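Local coordinates for S-adenosylmethionine:2-demethylmenaquinone methyltransferase (Geobacillus kaustophilus, PDB 2PCN), which belongs to the RraA family of proteins and assembles from three copies of its chain, at residues Gly26-Asp38 with Arg135-Asp147. Residues are numbered along the deposited sequence; the frame is centred on the assembly and turned at random.
Sequences GKRMFSGPIATVD and RWEPGAYVYADAD
Antiparallel pairing of Phe30-Pro33 with Tyr141-Ala144 joins strand 30-38 to strand 141-145 within the mixed sheet of this RraA-family chain. Two hydrogen-bonded pairs, Phe30 with Ala144 and Gly32 with Val142, supply four backbone bonds; Val142 N to Gly32 O is nearly straight, 176° at the hydrogen. Beyond them the register runs into the type II turn from Glu137 to Ala140: Ile34 N donates to Ala140 O at 2.7 Å, and Ile34 O accepts Gly139 N at 3.1 Å.

Each face of the pairing carries a CH-pi contact. On the face of Phe30 and Val142, the Ala144 CB methyl lies 4.0 Å from the Phe30 ring centroid, 17° off the normal, over the ring face. On the other face Pro33 CB makes a CH-pi contact over one face of Tyr141, 4.3 Å from the centroid, and Ser31 CB packs 3.4 Å from Tyr143 CD1. Past the paired residues, Ile34, with CG1 anti to its carbonyl carbon (chi1 -69°), brings CG1 to 3.6 Å from Val142 CG1, while CD1 meets the indole edge at Trp136 CE3, 4.0 Å away. Trp136 NE1 hydrogen-bonds to Phe131 O. Farther along strand 30-38, the Pro138 ring crosses Thr36 at about a right angle, CG to OG1, a hydroxyl hydrogen-bonded to Val127 O.

The backbone bonds thus set the register, whereas the side chains add mainly apolar contacts; the Phe30 and Gly32 pairs hold strand 141-145, while both Ile34 backbone polar groups extend the bonding into the turn before it.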
loop_
_atom_site.group_PDB
_atom_site.type_symbol
_atom_site.label_atom_id
_atom_site.label_comp_id
_atom_site.label_asym_id
_atom_site.label_seq_id
_atom_site.Cartn_x
_atom_site.Cartn_y
_atom_site.Cartn_z
ATOM N N GLY A 26 4.700 11.759 -10.334
ATOM C CA GLY A 26 4.326 11.288 -11.656
ATOM C C GLY A 26 5.393 10.384 -12.244
ATOM O O GLY A 26 5.127 9.602 -13.158
ATOM N N LYS A 27 6.614 10.507 -11.730
ATOM C CA LYS A 27 7.728 9.685 -12.184
ATOM C C LYS A 27 7.981 8.593 -11.154
ATOM O O LYS A 27 8.160 8.876 -9.970
ATOM C CB LYS A 27 8.993 10.534 -12.357
ATOM C CG LYS A 27 8.939 11.478 -13.543
ATOM C CD LYS A 27 8.803 10.694 -14.839
ATOM C CE LYS A 27 8.483 11.602 -16.008
ATOM N NZ LYS A 27 8.342 10.839 -17.283
ATOM N N ARG A 28 7.997 7.347 -11.607
ATOM C CA ARG A 28 8.223 6.223 -10.713
ATOM C C ARG A 28 9.702 5.868 -10.664
ATOM O O ARG A 28 10.170 5.233 -9.721
ATOM C CB ARG A 28 7.387 5.031 -11.180
ATOM C CG ARG A 28 5.909 5.385 -11.296
ATOM C CD ARG A 28 5.056 4.235 -11.804
ATOM N NE ARG A 28 3.660 4.644 -11.956
ATOM C CZ ARG A 28 2.681 3.845 -12.367
ATOM N NH1 ARG A 28 2.934 2.579 -12.672
ATOM N NH2 ARG A 28 1.444 4.313 -12.476
ATOM N N MET A 29 10.437 6.302 -11.680
ATOM C CA MET A 29 11.867 6.044 -11.755
ATOM C C MET A 29 12.623 7.366 -11.857
ATOM O O MET A 29 12.294 8.211 -12.687
ATOM C CB MET A 29 12.174 5.178 -12.976
ATOM C CG MET A 29 13.644 4.903 -13.190
ATOM S SD MET A 29 13.924 3.901 -14.663
ATOM C CE MET A 29 13.657 2.256 -14.004
ATOM N N PHE A 30 13.623 7.549 -11.002
ATOM C CA PHE A 30 14.416 8.772 -11.022
ATOM C C PHE A 30 15.749 8.550 -10.325
ATOM O O PHE A 30 15.886 7.640 -9.505
ATOM C CB PHE A 30 13.640 9.933 -10.374
ATOM C CG PHE A 30 13.255 9.694 -8.937
ATOM C CD1 PHE A 30 14.014 10.232 -7.902
ATOM C CD2 PHE A 30 12.130 8.940 -8.622
ATOM C CE1 PHE A 30 13.654 10.025 -6.569
ATOM C CE2 PHE A 30 11.760 8.724 -7.296
ATOM C CZ PHE A 30 12.526 9.269 -6.264
ATOM N N SER A 31 16.739 9.367 -10.669
ATOM C CA SER A 31 18.062 9.232 -10.079
ATOM C C SER A 31 18.877 10.503 -10.279
ATOM O O SER A 31 18.505 11.375 -11.064
ATOM C CB SER A 31 18.798 8.052 -10.718
ATOM O OG SER A 31 19.033 8.297 -12.098
ATOM N N GLY A 32 19.994 10.599 -9.565
ATOM C CA GLY A 32 20.840 11.770 -9.681
ATOM C C GLY A 32 21.663 12.009 -8.430
ATOM O O GLY A 32 21.531 11.276 -7.448
ATOM N N PRO A 33 22.523 13.039 -8.435
ATOM C CA PRO A 33 23.374 13.376 -7.291
ATOM C C PRO A 33 22.539 13.772 -6.082
ATOM O O PRO A 33 21.550 14.491 -6.205
ATOM C CB PRO A 33 24.221 14.528 -7.824
ATOM C CG PRO A 33 23.277 15.219 -8.747
ATOM C CD PRO A 33 22.634 14.061 -9.490
ATOM N N ILE A 34 22.957 13.297 -4.917
ATOM C CA ILE A 34 22.270 13.559 -3.663
ATOM C C ILE A 34 22.614 14.897 -3.005
ATOM O O ILE A 34 23.769 15.311 -2.972
ATOM C CB ILE A 34 22.591 12.444 -2.632
ATOM C CG1 ILE A 34 21.933 11.131 -3.053
ATOM C CG2 ILE A 34 22.151 12.865 -1.245
ATOM C CD1 ILE A 34 22.279 9.967 -2.135
ATOM N N ALA A 35 21.580 15.555 -2.495
ATOM C CA ALA A 35 21.694 16.802 -1.749
ATOM C C ALA A 35 20.955 16.392 -0.478
ATOM O O ALA A 35 19.904 15.751 -0.565
ATOM C CB ALA A 35 20.952 17.927 -2.452
ATOM N N THR A 36 21.488 16.739 0.692
ATOM C CA THR A 36 20.855 16.329 1.944
ATOM C C THR A 36 20.280 17.424 2.829
ATOM O O THR A 36 20.751 18.565 2.837
ATOM C CB THR A 36 21.835 15.524 2.830
ATOM O OG1 THR A 36 22.915 16.375 3.237
ATOM C CG2 THR A 36 22.397 14.328 2.073
ATOM N N VAL A 37 19.259 17.045 3.588
ATOM C CA VAL A 37 18.606 17.934 4.540
ATOM C C VAL A 37 18.206 17.076 5.734
ATOM O O VAL A 37 17.577 16.029 5.572
ATOM C CB VAL A 37 17.329 18.586 3.964
ATOM C CG1 VAL A 37 16.720 19.518 5.003
ATOM C CG2 VAL A 37 17.649 19.352 2.697
ATOM N N ASP A 38 18.575 17.520 6.931
ATOM C CA ASP A 38 18.257 16.795 8.156
ATOM C C ASP A 38 17.366 17.699 9.005
ATOM O O ASP A 38 17.800 18.751 9.473
ATOM C CB ASP A 38 19.555 16.455 8.893
ATOM C CG ASP A 38 19.344 15.494 10.047
ATOM O OD1 ASP A 38 18.630 14.485 9.871
ATOM O OD2 ASP A 38 19.912 15.743 11.129
ATOM N N ARG A 135 23.730 5.133 4.652
ATOM C CA ARG A 135 24.439 6.362 4.987
ATOM C C ARG A 135 24.339 7.210 3.724
ATOM O O ARG A 135 24.911 6.860 2.691
ATOM C CB ARG A 135 25.907 6.058 5.308
ATOM C CG ARG A 135 26.741 7.261 5.724
ATOM C CD ARG A 135 28.227 6.906 5.708
ATOM N NE ARG A 135 29.080 7.999 6.170
ATOM C CZ ARG A 135 29.146 8.414 7.431
ATOM N NH1 ARG A 135 28.407 7.827 8.363
ATOM N NH2 ARG A 135 29.953 9.413 7.762
ATOM N N TRP A 136 23.595 8.310 3.805
ATOM C CA TRP A 136 23.389 9.199 2.666
ATOM C C TRP A 136 24.344 10.391 2.721
ATOM O O TRP A 136 24.180 11.285 3.548
ATOM C CB TRP A 136 21.941 9.707 2.657
ATOM C CG TRP A 136 20.917 8.630 2.887
ATOM C CD1 TRP A 136 20.640 7.999 4.066
ATOM C CD2 TRP A 136 20.039 8.057 1.910
ATOM N NE1 TRP A 136 19.642 7.071 3.886
ATOM C CE2 TRP A 136 19.254 7.086 2.571
ATOM C CE3 TRP A 136 19.837 8.273 0.540
ATOM C CZ2 TRP A 136 18.279 6.328 1.908
ATOM C CZ3 TRP A 136 18.868 7.519 -0.120
ATOM C CH2 TRP A 136 18.102 6.559 0.566
ATOM N N GLU A 137 25.326 10.405 1.823
ATOM C CA GLU A 137 26.323 11.471 1.781
ATOM C C GLU A 137 26.136 12.457 0.636
ATOM O O GLU A 137 25.773 12.076 -0.473
ATOM C CB GLU A 137 27.727 10.865 1.673
ATOM C CG GLU A 137 28.178 10.072 2.887
ATOM C CD GLU A 137 29.564 9.477 2.701
ATOM O OE1 GLU A 137 30.467 10.208 2.243
ATOM O OE2 GLU A 137 29.750 8.283 3.020
ATOM N N PRO A 138 26.385 13.750 0.893
ATOM C CA PRO A 138 26.238 14.754 -0.163
ATOM C C PRO A 138 27.185 14.396 -1.307
ATOM O O PRO A 138 28.321 13.990 -1.069
ATOM C CB PRO A 138 26.650 16.048 0.536
ATOM C CG PRO A 138 26.219 15.814 1.949
ATOM C CD PRO A 138 26.670 14.390 2.190
ATOM N N GLY A 139 26.719 14.528 -2.543
ATOM C CA GLY A 139 27.572 14.206 -3.673
ATOM C C GLY A 139 27.441 12.765 -4.127
ATOM O O GLY A 139 27.855 12.423 -5.236
ATOM N N ALA A 140 26.883 11.914 -3.271
ATOM C CA ALA A 140 26.685 10.513 -3.623
ATOM C C ALA A 140 25.569 10.470 -4.661
ATOM O O ALA A 140 24.908 11.478 -4.899
ATOM C CB ALA A 140 26.293 9.703 -2.388
ATOM N N TYR A 141 25.365 9.311 -5.282
ATOM C CA TYR A 141 24.329 9.162 -6.300
ATOM C C TYR A 141 23.247 8.183 -5.870
ATOM O O TYR A 141 23.543 7.099 -5.369
ATOM C CB TYR A 141 24.951 8.688 -7.616
ATOM C CG TYR A 141 25.424 9.808 -8.515
ATOM C CD1 TYR A 141 24.571 10.370 -9.465
ATOM C CD2 TYR A 141 26.716 10.322 -8.403
ATOM C CE1 TYR A 141 24.992 11.418 -10.283
ATOM C CE2 TYR A 141 27.147 11.372 -9.215
ATOM C CZ TYR A 141 26.280 11.913 -10.153
ATOM O OH TYR A 141 26.701 12.947 -10.960
ATOM N N VAL A 142 21.989 8.562 -6.074
ATOM C CA VAL A 142 20.881 7.695 -5.703
ATOM C C VAL A 142 20.046 7.312 -6.923
ATOM O O VAL A 142 19.800 8.129 -7.809
ATOM C CB VAL A 142 19.978 8.369 -4.638
ATOM C CG1 VAL A 142 19.380 9.655 -5.189
ATOM C CG2 VAL A 142 18.887 7.406 -4.194
ATOM N N TYR A 143 19.627 6.056 -6.962
ATOM C CA TYR A 143 18.817 5.540 -8.057
ATOM C C TYR A 143 17.559 4.958 -7.434
ATOM O O TYR A 143 17.634 4.154 -6.505
ATOM C CB TYR A 143 19.579 4.444 -8.804
ATOM C CG TYR A 143 20.908 4.904 -9.360
ATOM C CD1 TYR A 143 20.991 5.513 -10.611
ATOM C CD2 TYR A 143 22.078 4.761 -8.618
ATOM C CE1 TYR A 143 22.212 5.969 -11.110
ATOM C CE2 TYR A 143 23.302 5.212 -9.106
ATOM C CZ TYR A 143 23.363 5.816 -10.351
ATOM O OH TYR A 143 24.576 6.257 -10.835
ATOM N N ALA A 144 16.404 5.374 -7.932
ATOM C CA ALA A 144 15.152 4.878 -7.392
ATOM C C ALA A 144 14.171 4.447 -8.468
ATOM O O ALA A 144 14.149 4.995 -9.570
ATOM C CB ALA A 144 14.512 5.944 -6.509
ATOM N N ASP A 145 13.367 3.444 -8.139
ATOM C CA ASP A 145 12.341 2.969 -9.051
ATOM C C ASP A 145 11.328 2.132 -8.286
ATOM O O ASP A 145 11.353 2.088 -7.054
ATOM C CB ASP A 145 12.941 2.192 -10.239
ATOM C CG ASP A 145 13.536 0.855 -9.847
ATOM O OD1 ASP A 145 13.426 0.457 -8.670
ATOM O OD2 ASP A 145 14.112 0.195 -10.739
ATOM N N ALA A 146 10.431 1.483 -9.017
ATOM C CA ALA A 146 9.382 0.668 -8.414
ATOM C C ALA A 146 9.867 -0.468 -7.513
ATOM O O ALA A 146 9.119 -0.930 -6.650
ATOM C CB ALA A 146 8.478 0.105 -9.512
ATOM N N ASP A 147 11.103 -0.919 -7.702
ATOM C CA ASP A 147 11.625 -2.019 -6.888
ATOM C C ASP A 147 12.363 -1.596 -5.621
ATOM O O ASP A 147 12.449 -2.367 -4.666
ATOM C CB ASP A 147 12.540 -2.913 -7.727
ATOM C CG ASP A 147 11.795 -3.609 -8.844
ATOM O OD1 ASP A 147 10.641 -4.023 -8.611
ATOM O OD2 ASP A 147 12.364 -3.755 -9.945
#